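Side-chain contacts in LP04448p (Drosophila melanogaster, PDB 4QMH), which drives microtubule polymerization as a member of the XMAP215 family, its fourth TOG domain probably contributing by binding tubulin: residues 24-29 / 59-64; 32-37 / 67-72; 53-58 / 86-91; 76-81 / 101-106. All blocks are in the same frame, centred on the assembly; numbering follows the deposited sequence.

Contact 1 (24-29 / 59-64); sequences KEMSDK and APALAH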
loop_
_atom_site.group_PDB
_atom_site.type_symbol
_atom_site.label_atom_id
_atom_site.label_comp_id
_atom_site.label_asym_id
_atom_site.label_seq_id
_atom_site.Cartn_x
_atom_site.Cartn_y
_atom_site.Cartn_z
ATOM N N LYS A 24 -19.031 -17.282 1.569
ATOM C CA LYS A 24 -20.386 -16.778 1.694
ATOM C C LYS A 24 -20.641 -16.190 3.082
ATOM O O LYS A 24 -21.265 -15.132 3.206
ATOM C CB LYS A 24 -21.387 -17.892 1.399
ATOM C CG LYS A 24 -22.841 -17.441 1.470
ATOM C CD LYS A 24 -23.770 -18.567 1.046
ATOM C CE LYS A 24 -25.189 -18.332 1.556
ATOM N NZ LYS A 24 -26.077 -19.500 1.259
ATOM N N GLU A 25 -20.153 -16.866 4.120
ATOM C CA GLU A 25 -20.297 -16.344 5.482
ATOM C C GLU A 25 -19.558 -15.015 5.627
ATOM O O GLU A 25 -20.080 -14.058 6.201
ATOM C CB GLU A 25 -19.785 -17.337 6.526
ATOM C CG GLU A 25 -20.132 -16.906 7.942
ATOM C CD GLU A 25 -19.859 -17.981 8.971
ATOM O OE1 GLU A 25 -18.827 -18.667 8.855
ATOM O OE2 GLU A 25 -20.682 -18.131 9.897
ATOM N N MET A 26 -18.343 -14.960 5.090
ATOM C CA MET A 26 -17.531 -13.743 5.136
ATOM C C MET A 26 -18.198 -12.544 4.459
ATOM O O MET A 26 -17.902 -11.396 4.801
ATOM C CB MET A 26 -16.152 -13.991 4.500
ATOM C CG MET A 26 -15.223 -14.844 5.349
ATOM S SD MET A 26 -13.695 -15.254 4.489
ATOM C CE MET A 26 -13.055 -13.617 4.141
ATOM N N SER A 27 -19.081 -12.800 3.495
ATOM C CA SER A 27 -19.719 -11.708 2.758
ATOM C C SER A 27 -21.214 -11.537 3.076
ATOM O O SER A 27 -21.943 -10.877 2.334
ATOM C CB SER A 27 -19.493 -11.867 1.248
ATOM O OG SER A 27 -20.031 -13.087 0.768
ATOM N N ASP A 28 -21.660 -12.129 4.180
ATOM C CA ASP A 28 -23.055 -12.003 4.617
ATOM C C ASP A 28 -23.449 -10.535 4.803
ATOM O O ASP A 28 -22.601 -9.694 5.065
ATOM C CB ASP A 28 -23.241 -12.761 5.926
ATOM C CG ASP A 28 -24.701 -12.965 6.285
ATOM O OD1 ASP A 28 -25.288 -13.959 5.820
ATOM O OD2 ASP A 28 -25.258 -12.135 7.030
ATOM N N LYS A 29 -24.738 -10.230 4.674
ATOM C CA LYS A 29 -25.220 -8.866 4.889
ATOM C C LYS A 29 -25.082 -8.394 6.348
ATOM O O LYS A 29 -25.022 -7.190 6.611
ATOM C CB LYS A 29 -26.676 -8.738 4.424
ATOM C CG LYS A 29 -27.588 -9.800 5.012
ATOM C CD LYS A 29 -28.972 -9.756 4.387
ATOM C CE LYS A 29 -29.787 -10.978 4.777
ATOM N NZ LYS A 29 -31.047 -11.066 3.983
ATOM N N ALA A 59 -8.192 -13.948 -1.610
ATOM C CA ALA A 59 -7.633 -12.594 -1.697
ATOM C C ALA A 59 -8.660 -11.537 -2.101
ATOM O O ALA A 59 -8.769 -10.505 -1.448
ATOM C CB ALA A 59 -6.379 -12.546 -2.601
ATOM N N PRO A 60 -9.436 -11.791 -3.166
ATOM C CA PRO A 60 -10.461 -10.798 -3.502
ATOM C C PRO A 60 -11.516 -10.680 -2.398
ATOM O O PRO A 60 -12.027 -9.587 -2.138
ATOM C CB PRO A 60 -11.081 -11.347 -4.788
ATOM C CG PRO A 60 -10.066 -12.298 -5.345
ATOM C CD PRO A 60 -9.348 -12.871 -4.163
ATOM N N ALA A 61 -11.810 -11.797 -1.742
ATOM C CA ALA A 61 -12.752 -11.796 -0.627
ATOM C C ALA A 61 -12.256 -10.896 0.499
ATOM O O ALA A 61 -13.017 -10.094 1.033
ATOM C CB ALA A 61 -12.978 -13.209 -0.117
ATOM N N LEU A 62 -10.978 -11.032 0.854
ATOM C CA LEU A 62 -10.393 -10.174 1.888
ATOM C C LEU A 62 -10.338 -8.710 1.473
ATOM O O LEU A 62 -10.485 -7.817 2.310
ATOM C CB LEU A 62 -8.987 -10.640 2.271
ATOM C CG LEU A 62 -8.905 -11.930 3.085
ATOM C CD1 LEU A 62 -7.454 -12.329 3.278
ATOM C CD2 LEU A 62 -9.586 -11.718 4.431
ATOM N N ALA A 63 -10.123 -8.468 0.187
ATOM C CA ALA A 63 -10.061 -7.098 -0.315
ATOM C C ALA A 63 -11.369 -6.351 -0.017
ATOM O O ALA A 63 -11.353 -5.201 0.456
ATOM C CB ALA A 63 -9.749 -7.096 -1.801
ATOM N N HIS A 64 -12.495 -7.012 -0.254
ATOM C CA HIS A 64 -13.785 -6.418 0.076
ATOM C C HIS A 64 -13.906 -6.125 1.576
ATOM O O HIS A 64 -14.479 -5.107 1.984
ATOM C CB HIS A 64 -14.930 -7.330 -0.367
ATOM C CG HIS A 64 -15.221 -7.280 -1.833
ATOM N ND1 HIS A 64 -14.805 -8.260 -2.707
ATOM C CD2 HIS A 64 -15.905 -6.379 -2.576
ATOM C CE1 HIS A 64 -15.213 -7.962 -3.927
ATOM N NE2 HIS A 64 -15.882 -6.824 -3.876
#
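Helix 20-26 packs on helix 58-66 near the start of the TOG domain's helical array, and Met26 makes this join against Ala61 and Leu62. The contact is small, buried and apolar. It is carried by one methyl group, Met26 CE. This carbon lies 4.0 Å from Leu62 CD2 and 4.3 Å from Ala61 CB. The backbones stay well apart, with Met26 CA and Ala61 CA separated by 7.7 Å.

The methionine chain runs out straight as far as the sulfur and then bends, chi3 59°. That bend brings CE against Leu62 and Ala61. Ala61 points its CB at helix 20-26. Leu62 starts out pointing away, but its CD2 branch swings back to meet the methyl group. The two longer side chains cross at a slant.

TOG domains are alpha solenoids built from HEAT-like repeats, and this is inter-helix packing of that kind. Leu62 also touches Leu41, Leu84 and Leu99, so it faces the interior. Met26 CE also reaches Leu58 CD1, one turn before Leu62 on the same helix.

Met26 is the last residue of its helix, and Ser27 is the first to leave helical backbone angles. Ser27 OG turns back to bond Leu23 O. Just before Met26, Glu25 forms a salt bridge through OE1 to Lys40 NZ of helix 31-48. On the other side of the contact, Leu62 packs on Thr77 of helix 71-88.

Contact 2 (32-37 / 67-72); sequences KTRNEG and VDSNAK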
loop_
_atom_site.group_PDB
_atom_site.type_symbol
_atom_site.label_atom_id
_atom_site.label_comp_id
_atom_site.label_asym_id
_atom_site.label_seq_id
_atom_site.Cartn_x
_atom_site.Cartn_y
_atom_site.Cartn_z
ATOM N N LYS A 32 -22.065 -9.174 12.002
ATOM C CA LYS A 32 -21.712 -10.186 12.997
ATOM C C LYS A 32 -21.425 -11.520 12.325
ATOM O O LYS A 32 -20.558 -12.265 12.768
ATOM C CB LYS A 32 -22.801 -10.321 14.065
ATOM C CG LYS A 32 -22.914 -9.094 14.935
ATOM C CD LYS A 32 -23.944 -9.264 16.030
ATOM C CE LYS A 32 -23.975 -8.038 16.924
ATOM N NZ LYS A 32 -25.088 -8.092 17.911
ATOM N N THR A 33 -22.138 -11.808 11.240
ATOM C CA THR A 33 -21.909 -13.046 10.501
ATOM C C THR A 33 -20.606 -12.990 9.705
ATOM O O THR A 33 -19.857 -13.964 9.674
ATOM C CB THR A 33 -23.086 -13.368 9.579
ATOM O OG1 THR A 33 -24.272 -13.494 10.379
ATOM C CG2 THR A 33 -22.843 -14.669 8.826
ATOM N N ARG A 34 -20.333 -11.858 9.060
ATOM C CA ARG A 34 -19.025 -11.668 8.428
ATOM C C ARG A 34 -17.898 -11.886 9.443
ATOM O O ARG A 34 -16.863 -12.477 9.134
ATOM C CB ARG A 34 -18.896 -10.267 7.806
ATOM C CG ARG A 34 -20.047 -9.907 6.878
ATOM C CD ARG A 34 -19.644 -8.881 5.835
ATOM N NE ARG A 34 -19.620 -7.505 6.333
ATOM C CZ ARG A 34 -20.712 -6.797 6.624
ATOM N NH1 ARG A 34 -21.918 -7.351 6.523
ATOM N NH2 ARG A 34 -20.597 -5.546 7.049
ATOM N N ASN A 35 -18.102 -11.407 10.661
ATOM C CA ASN A 35 -17.073 -11.542 11.681
ATOM C C ASN A 35 -16.842 -13.003 12.046
ATOM O O ASN A 35 -15.711 -13.426 12.275
ATOM C CB ASN A 35 -17.452 -10.751 12.931
ATOM C CG ASN A 35 -16.367 -10.794 13.984
ATOM O OD1 ASN A 35 -15.252 -10.348 13.741
ATOM N ND2 ASN A 35 -16.688 -11.334 15.159
ATOM N N GLU A 36 -17.926 -13.766 12.099
ATOM C CA GLU A 36 -17.823 -15.197 12.351
ATOM C C GLU A 36 -16.987 -15.881 11.277
ATOM O O GLU A 36 -16.219 -16.800 11.571
ATOM C CB GLU A 36 -19.206 -15.837 12.448
ATOM C CG GLU A 36 -20.018 -15.371 13.649
ATOM C CD GLU A 36 -19.377 -15.744 14.973
ATOM O OE1 GLU A 36 -18.630 -16.745 15.014
ATOM O OE2 GLU A 36 -19.631 -15.040 15.973
ATOM N N GLY A 37 -17.143 -15.439 10.033
ATOM C CA GLY A 37 -16.344 -15.960 8.941
ATOM C C GLY A 37 -14.879 -15.660 9.151
ATOM O O GLY A 37 -14.022 -16.528 8.983
ATOM N N VAL A 67 -12.268 -2.949 2.982
ATOM C CA VAL A 67 -13.089 -1.748 2.763
ATOM C C VAL A 67 -14.540 -1.975 3.190
ATOM O O VAL A 67 -15.483 -1.443 2.595
ATOM C CB VAL A 67 -13.041 -1.278 1.286
ATOM C CG1 VAL A 67 -11.611 -0.959 0.892
ATOM C CG2 VAL A 67 -13.648 -2.316 0.344
ATOM N N ASP A 68 -14.713 -2.786 4.228
ATOM C CA ASP A 68 -16.040 -3.068 4.759
ATOM C C ASP A 68 -16.682 -1.788 5.282
ATOM O O ASP A 68 -15.997 -0.892 5.764
ATOM C CB ASP A 68 -15.924 -4.085 5.896
ATOM C CG ASP A 68 -17.225 -4.823 6.161
ATOM O OD1 ASP A 68 -18.070 -4.300 6.912
ATOM O OD2 ASP A 68 -17.388 -5.938 5.629
ATOM N N SER A 69 -18.008 -1.725 5.228
ATOM C CA SER A 69 -18.720 -0.567 5.754
ATOM C C SER A 69 -18.764 -0.581 7.287
ATOM O O SER A 69 -19.031 0.435 7.926
ATOM C CB SER A 69 -20.124 -0.492 5.158
ATOM O OG SER A 69 -20.836 -1.690 5.416
ATOM N N ASN A 70 -18.484 -1.739 7.875
ATOM C CA ASN A 70 -18.373 -1.847 9.321
ATOM C C ASN A 70 -16.910 -1.741 9.749
ATOM O O ASN A 70 -16.064 -2.504 9.286
ATOM C CB ASN A 70 -18.988 -3.160 9.793
ATOM C CG ASN A 70 -18.939 -3.317 11.298
ATOM O OD1 ASN A 70 -17.888 -3.623 11.862
ATOM N ND2 ASN A 70 -20.085 -3.120 11.960
ATOM N N ALA A 71 -16.611 -0.778 10.615
ATOM C CA ALA A 71 -15.230 -0.501 11.018
ATOM C C ALA A 71 -14.558 -1.677 11.719
ATOM O O ALA A 71 -13.372 -1.935 11.510
ATOM C CB ALA A 71 -15.175 0.744 11.899
ATOM N N LYS A 72 -15.307 -2.379 12.563
ATOM C CA LYS A 72 -14.770 -3.542 13.267
ATOM C C LYS A 72 -14.284 -4.610 12.290
ATOM O O LYS A 72 -13.206 -5.178 12.459
ATOM C CB LYS A 72 -15.813 -4.124 14.224
ATOM C CG LYS A 72 -16.268 -3.142 15.302
ATOM C CD LYS A 72 -17.437 -3.701 16.104
ATOM C CE LYS A 72 -17.935 -2.710 17.149
ATOM N NZ LYS A 72 -19.202 -3.188 17.769
HETATM O O HOH W 1 -14.722 -7.692 13.819
#
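A buried salt bridge, Arg34 to Asp68, ties helix 31-48 to the turn between helices 58-66 and 71-88. Arg34 grips the carboxylate side-on, with one nitrogen to each oxygen. Arg34 NE donates to Asp68 OD2 over 2.8 Å, with an N-H...O angle of 144°. Arg34 NH2 donates to Asp68 OD1, also over 2.8 Å, and this bond is straighter at 166°. Both oxygens use their syn lone pairs. The guanidinium and carboxylate planes are nearly coplanar. OD1 lies in the guanidinium plane, while OD2 is tilted somewhat out of it.

Asp68 sets its CG anti to the backbone N, chi1 -159°, which brings the carboxylate up to the Arg34 guanidinium. The anti lone pair of Asp68 OD1 takes Asn70 N at 2.8 Å and closes an Asx turn. The aspartate thus shapes the turn between two consecutive helices of this HEAT-like solenoid and binds the helix before them. Asn70 follows as the N-cap of helix 71-88, its OD1 accepting from Ile73 N.

OD2 has a second basic partner in Arg65 NE, so two arginines share this carboxylate and probably keep it ionised. Arg34 NH1 bonds Asp28 O, which fixes the guanidinium from another side. With an alanine at Asp68, Arg34 and Arg65 are likely to lose the charge they share, and the Asx turn its closing acceptor.

A water adds a lesser link nearby. It donates to Asn35 OD1 over 2.7 Å and makes a weak bond to Lys72 O at 3.2 Å.

Contact 3 (53-58 / 86-91); sequences PSIGDL and TAMGAG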
loop_
_atom_site.group_PDB
_atom_site.type_symbol
_atom_site.label_atom_id
_atom_site.label_comp_id
_atom_site.label_asym_id
_atom_site.label_seq_id
_atom_site.Cartn_x
_atom_site.Cartn_y
_atom_site.Cartn_z
ATOM N N PRO A 53 1.183 -20.126 -1.155
ATOM C CA PRO A 53 0.519 -18.916 -1.657
ATOM C C PRO A 53 -0.868 -19.168 -2.246
ATOM O O PRO A 53 -1.601 -18.223 -2.519
ATOM C CB PRO A 53 1.460 -18.440 -2.776
ATOM C CG PRO A 53 2.751 -19.139 -2.544
ATOM C CD PRO A 53 2.396 -20.449 -1.927
ATOM N N SER A 54 -1.215 -20.432 -2.456
ATOM C CA SER A 54 -2.500 -20.793 -3.046
ATOM C C SER A 54 -3.616 -20.719 -2.005
ATOM O O SER A 54 -3.682 -21.548 -1.090
ATOM C CB SER A 54 -2.419 -22.204 -3.634
ATOM O OG SER A 54 -1.848 -23.121 -2.712
ATOM N N ILE A 55 -4.494 -19.729 -2.141
ATOM C CA ILE A 55 -5.566 -19.548 -1.163
ATOM C C ILE A 55 -6.941 -19.456 -1.819
ATOM O O ILE A 55 -7.850 -18.806 -1.307
ATOM C CB ILE A 55 -5.288 -18.321 -0.245
ATOM C CG1 ILE A 55 -5.017 -17.061 -1.080
ATOM C CG2 ILE A 55 -4.118 -18.628 0.691
ATOM C CD1 ILE A 55 -4.804 -15.801 -0.248
ATOM N N GLY A 56 -7.101 -20.145 -2.945
ATOM C CA GLY A 56 -8.384 -20.166 -3.623
ATOM C C GLY A 56 -8.786 -18.755 -4.009
ATOM O O GLY A 56 -7.984 -18.017 -4.586
ATOM N N ASP A 57 -10.020 -18.372 -3.684
ATOM C CA ASP A 57 -10.511 -17.032 -3.984
ATOM C C ASP A 57 -10.471 -16.105 -2.766
ATOM O O ASP A 57 -11.205 -15.117 -2.703
ATOM C CB ASP A 57 -11.945 -17.102 -4.534
ATOM C CG ASP A 57 -12.045 -17.896 -5.832
ATOM O OD1 ASP A 57 -11.110 -17.822 -6.641
ATOM O OD2 ASP A 57 -13.058 -18.597 -6.031
ATOM N N LEU A 58 -9.617 -16.426 -1.801
ATOM C CA LEU A 58 -9.592 -15.674 -0.553
ATOM C C LEU A 58 -9.149 -14.216 -0.718
ATOM O O LEU A 58 -9.662 -13.338 -0.027
ATOM C CB LEU A 58 -8.693 -16.356 0.478
ATOM C CG LEU A 58 -8.583 -15.653 1.832
ATOM C CD1 LEU A 58 -9.967 -15.570 2.505
ATOM C CD2 LEU A 58 -7.581 -16.380 2.711
ATOM N N THR A 86 2.617 -13.154 7.476
ATOM C CA THR A 86 3.561 -13.906 8.290
ATOM C C THR A 86 3.533 -15.387 7.911
ATOM O O THR A 86 4.579 -16.019 7.776
ATOM C CB THR A 86 3.258 -13.718 9.785
ATOM O OG1 THR A 86 3.453 -12.336 10.134
ATOM C CG2 THR A 86 4.174 -14.604 10.636
ATOM N N ALA A 87 2.335 -15.929 7.732
ATOM C CA ALA A 87 2.178 -17.343 7.384
ATOM C C ALA A 87 2.711 -17.678 5.989
ATOM O O ALA A 87 3.182 -18.788 5.732
ATOM C CB ALA A 87 0.687 -17.749 7.501
ATOM N N MET A 88 2.643 -16.711 5.081
ATOM C CA MET A 88 2.927 -16.973 3.666
ATOM C C MET A 88 4.366 -16.642 3.278
ATOM O O MET A 88 4.881 -17.157 2.281
ATOM C CB MET A 88 1.955 -16.165 2.804
ATOM C CG MET A 88 1.572 -16.826 1.513
ATOM S SD MET A 88 0.290 -15.870 0.683
ATOM C CE MET A 88 -1.212 -16.564 1.349
ATOM N N GLY A 89 5.017 -15.789 4.059
ATOM C CA GLY A 89 6.379 -15.390 3.739
ATOM C C GLY A 89 6.439 -14.773 2.347
ATOM O O GLY A 89 5.578 -13.967 2.006
ATOM N N ALA A 90 7.438 -15.153 1.547
ATOM C CA ALA A 90 7.631 -14.551 0.217
ATOM C C ALA A 90 6.416 -14.695 -0.700
ATOM O O ALA A 90 6.231 -13.905 -1.618
ATOM C CB ALA A 90 8.870 -15.129 -0.456
ATOM N N GLY A 91 5.595 -15.708 -0.455
ATOM C CA GLY A 91 4.421 -15.938 -1.273
ATOM C C GLY A 91 3.408 -14.816 -1.186
ATOM O O GLY A 91 2.502 -14.732 -2.004
#
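Met88 reaches across to Pro53 and Ile55 with the outer half of its side chain. Its CE meets Ile55 CG2 at 3.6 Å and Ile55 CD1 at 4.0 Å. Its SD lies 3.8 Å from Pro53 CA. The chain bends at the sulfur, chi3 -89°, which carries the methyl group past the proline to the isoleucine. Pro53 CG packs on Gly91 CA at 3.8 Å. The fit leaves no place for a side chain at Gly91, since a CB there would clash with the proline ring.

Cutting Met88 back to an alanine is likely to open a gap between Pro53 and Ile55 and uncover the Ile55 methyl groups.

Further out, a type II' beta turn runs from Ile55 to Leu58 and probably helps to position the isoleucine, closed by Leu58 N bonding Ile55 O at 3.0 Å. Gly56, with positive phi, allows the turn. His95 touches both Ile55 and Met88, and its NE2 bonds Pro53 O. Ile51 adds to the packing on Met88.

The contact sets the loop between helices 31-48 and 58-66 against the C-terminal end of helix 71-88 in the TOG solenoid, and Leu58 then leads into helix 58-66 beside Met26 of helix 20-26.

Contact 4 (76-81 / 101-106); sequences TTLAIC and PGFLHA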
loop_
_atom_site.group_PDB
_atom_site.type_symbol
_atom_site.label_atom_id
_atom_site.label_comp_id
_atom_site.label_asym_id
_atom_site.label_seq_id
_atom_site.Cartn_x
_atom_site.Cartn_y
_atom_site.Cartn_z
ATOM N N THR A 76 -10.464 -5.854 11.800
ATOM C CA THR A 76 -10.170 -7.268 11.980
ATOM C C THR A 76 -9.469 -7.812 10.741
ATOM O O THR A 76 -8.524 -8.613 10.836
ATOM C CB THR A 76 -11.452 -8.076 12.269
ATOM O OG1 THR A 76 -12.009 -7.635 13.517
ATOM C CG2 THR A 76 -11.138 -9.574 12.370
ATOM N N THR A 77 -9.931 -7.376 9.575
ATOM C CA THR A 77 -9.365 -7.836 8.312
ATOM C C THR A 77 -7.901 -7.407 8.161
ATOM O O THR A 77 -7.078 -8.171 7.658
ATOM C CB THR A 77 -10.232 -7.393 7.104
ATOM O OG1 THR A 77 -11.575 -7.866 7.282
ATOM C CG2 THR A 77 -9.678 -7.915 5.803
ATOM N N LEU A 78 -7.555 -6.199 8.611
ATOM C CA LEU A 78 -6.154 -5.785 8.583
ATOM C C LEU A 78 -5.301 -6.740 9.414
ATOM O O LEU A 78 -4.237 -7.172 8.969
ATOM C CB LEU A 78 -5.980 -4.345 9.073
ATOM C CG LEU A 78 -6.490 -3.258 8.124
ATOM C CD1 LEU A 78 -6.671 -1.948 8.894
ATOM C CD2 LEU A 78 -5.556 -3.072 6.914
ATOM N N ALA A 79 -5.782 -7.074 10.612
ATOM C CA ALA A 79 -5.088 -8.021 11.483
ATOM C C ALA A 79 -4.917 -9.362 10.787
ATOM O O ALA A 79 -3.848 -9.973 10.851
ATOM C CB ALA A 79 -5.850 -8.195 12.801
ATOM N N ILE A 80 -5.971 -9.837 10.130
ATOM C CA ILE A 80 -5.875 -11.108 9.408
ATOM C C ILE A 80 -4.874 -11.062 8.260
ATOM O O ILE A 80 -4.136 -12.023 8.028
ATOM C CB ILE A 80 -7.246 -11.563 8.888
ATOM C CG1 ILE A 80 -8.103 -12.051 10.057
ATOM C CG2 ILE A 80 -7.081 -12.677 7.863
ATOM C CD1 ILE A 80 -9.561 -12.227 9.704
ATOM N N CYS A 81 -4.827 -9.942 7.546
ATOM C CA CYS A 81 -3.880 -9.824 6.446
ATOM C C CYS A 81 -2.444 -9.828 6.956
ATOM O O CYS A 81 -1.560 -10.359 6.300
ATOM C CB CYS A 81 -4.155 -8.577 5.602
ATOM S SG CYS A 81 -5.642 -8.717 4.617
ATOM N N PRO A 101 -4.350 -2.095 -2.558
ATOM C CA PRO A 101 -5.275 -0.956 -2.665
ATOM C C PRO A 101 -6.103 -0.753 -1.397
ATOM O O PRO A 101 -6.360 0.397 -1.005
ATOM C CB PRO A 101 -6.170 -1.347 -3.836
ATOM C CG PRO A 101 -5.241 -2.170 -4.726
ATOM C CD PRO A 101 -4.430 -2.985 -3.733
ATOM N N GLY A 102 -6.493 -1.855 -0.754
ATOM C CA GLY A 102 -7.267 -1.774 0.475
ATOM C C GLY A 102 -6.446 -1.245 1.642
ATOM O O GLY A 102 -6.937 -0.472 2.456
ATOM N N PHE A 103 -5.190 -1.674 1.737
ATOM C CA PHE A 103 -4.279 -1.131 2.736
ATOM C C PHE A 103 -4.121 0.372 2.543
ATOM O O PHE A 103 -4.145 1.147 3.502
ATOM C CB PHE A 103 -2.883 -1.756 2.622
ATOM C CG PHE A 103 -2.837 -3.239 2.827
ATOM C CD1 PHE A 103 -3.868 -3.927 3.449
ATOM C CD2 PHE A 103 -1.731 -3.945 2.385
ATOM C CE1 PHE A 103 -3.791 -5.300 3.624
ATOM C CE2 PHE A 103 -1.638 -5.325 2.562
ATOM C CZ PHE A 103 -2.680 -6.003 3.180
ATOM N N LEU A 104 -3.942 0.788 1.294
ATOM C CA LEU A 104 -3.732 2.200 1.020
ATOM C C LEU A 104 -4.967 2.982 1.421
ATOM O O LEU A 104 -4.877 4.084 1.960
ATOM C CB LEU A 104 -3.430 2.426 -0.462
ATOM C CG LEU A 104 -2.060 1.977 -0.977
ATOM C CD1 LEU A 104 -2.006 2.149 -2.491
ATOM C CD2 LEU A 104 -0.934 2.744 -0.273
ATOM N N HIS A 105 -6.133 2.422 1.135
ATOM C CA HIS A 105 -7.348 3.131 1.440
ATOM C C HIS A 105 -7.516 3.325 2.948
ATOM O O HIS A 105 -7.998 4.368 3.394
ATOM C CB HIS A 105 -8.556 2.420 0.848
ATOM C CG HIS A 105 -9.791 3.250 0.885
ATOM N ND1 HIS A 105 -9.984 4.331 0.050
ATOM C CD2 HIS A 105 -10.877 3.188 1.687
ATOM C CE1 HIS A 105 -11.153 4.883 0.326
ATOM N NE2 HIS A 105 -11.711 4.212 1.316
ATOM N N ALA A 106 -7.087 2.338 3.736
ATOM C CA ALA A 106 -7.194 2.441 5.188
ATOM C C ALA A 106 -6.225 3.474 5.763
ATOM O O ALA A 106 -6.382 3.899 6.907
ATOM C CB ALA A 106 -6.954 1.067 5.845
#
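The axes of segments 76-81 and 101-106 run 11.6 Å apart at closest approach, with their N-to-C directions 132° from each other, so the helices are steeply crossed and roughly opposed. This is buried helix packing within the HEAT-like solenoid of the TOG domain. It joins helix 71-88 to helix 96-106.

The Phe103 ring is met by two residues of helix 71-88, one turn apart. Leu78 CD2 approaches Phe103 CD1 obliquely, at 3.9 Å. The other leucine branch, CD1, touches Ala106 CB at 4.3 Å. The leucine bridges Phe103 and Ala106, one methyl group to each. The Leu78 and Phe103 side chains pass each other in opposite directions.

Around the contact, Leu66 of helix 58-66 touches both Leu78 and Phe103. Helix 112-129 adds Ala117 beside Leu78 and Phe125 edge-to-face with Phe103.

Cys81 comes to the far edge of the Phe103 ring. Cys81 CB lies near the ring plane, 3.8 Å from Phe103 CZ. The cysteine holds SG anti to its carbonyl carbon, chi1 -71°, which leaves the sulfur beside Phe103 CE1. The thiol makes a sulfur-aromatic contact at that edge, with Cys81 SG 5.3 Å from the Phe103 ring centroid and 86° off the ring normal.

How the contacts relate
From the N terminus, contact 1 opens at helix 20-26 and closes at helix 58-66. Contact 2 opens within that loop, on helix 31-48, and closes beyond it at the start of helix 71-88. Contact 3 opens at 53-58 and closes at the other end of the same helix. These three cross one another. Contact 4 follows contacts 1 and 2 in series, crosses contact 3 and carries the chain on to helix 96-106. None is nested in another. Helix 71-88 serves contacts 2, 3 and 4. Contacts 1 and 2 touch, with centres about 9 Å apart, while contacts 2 and 3 lie about 21 Å apart between centres.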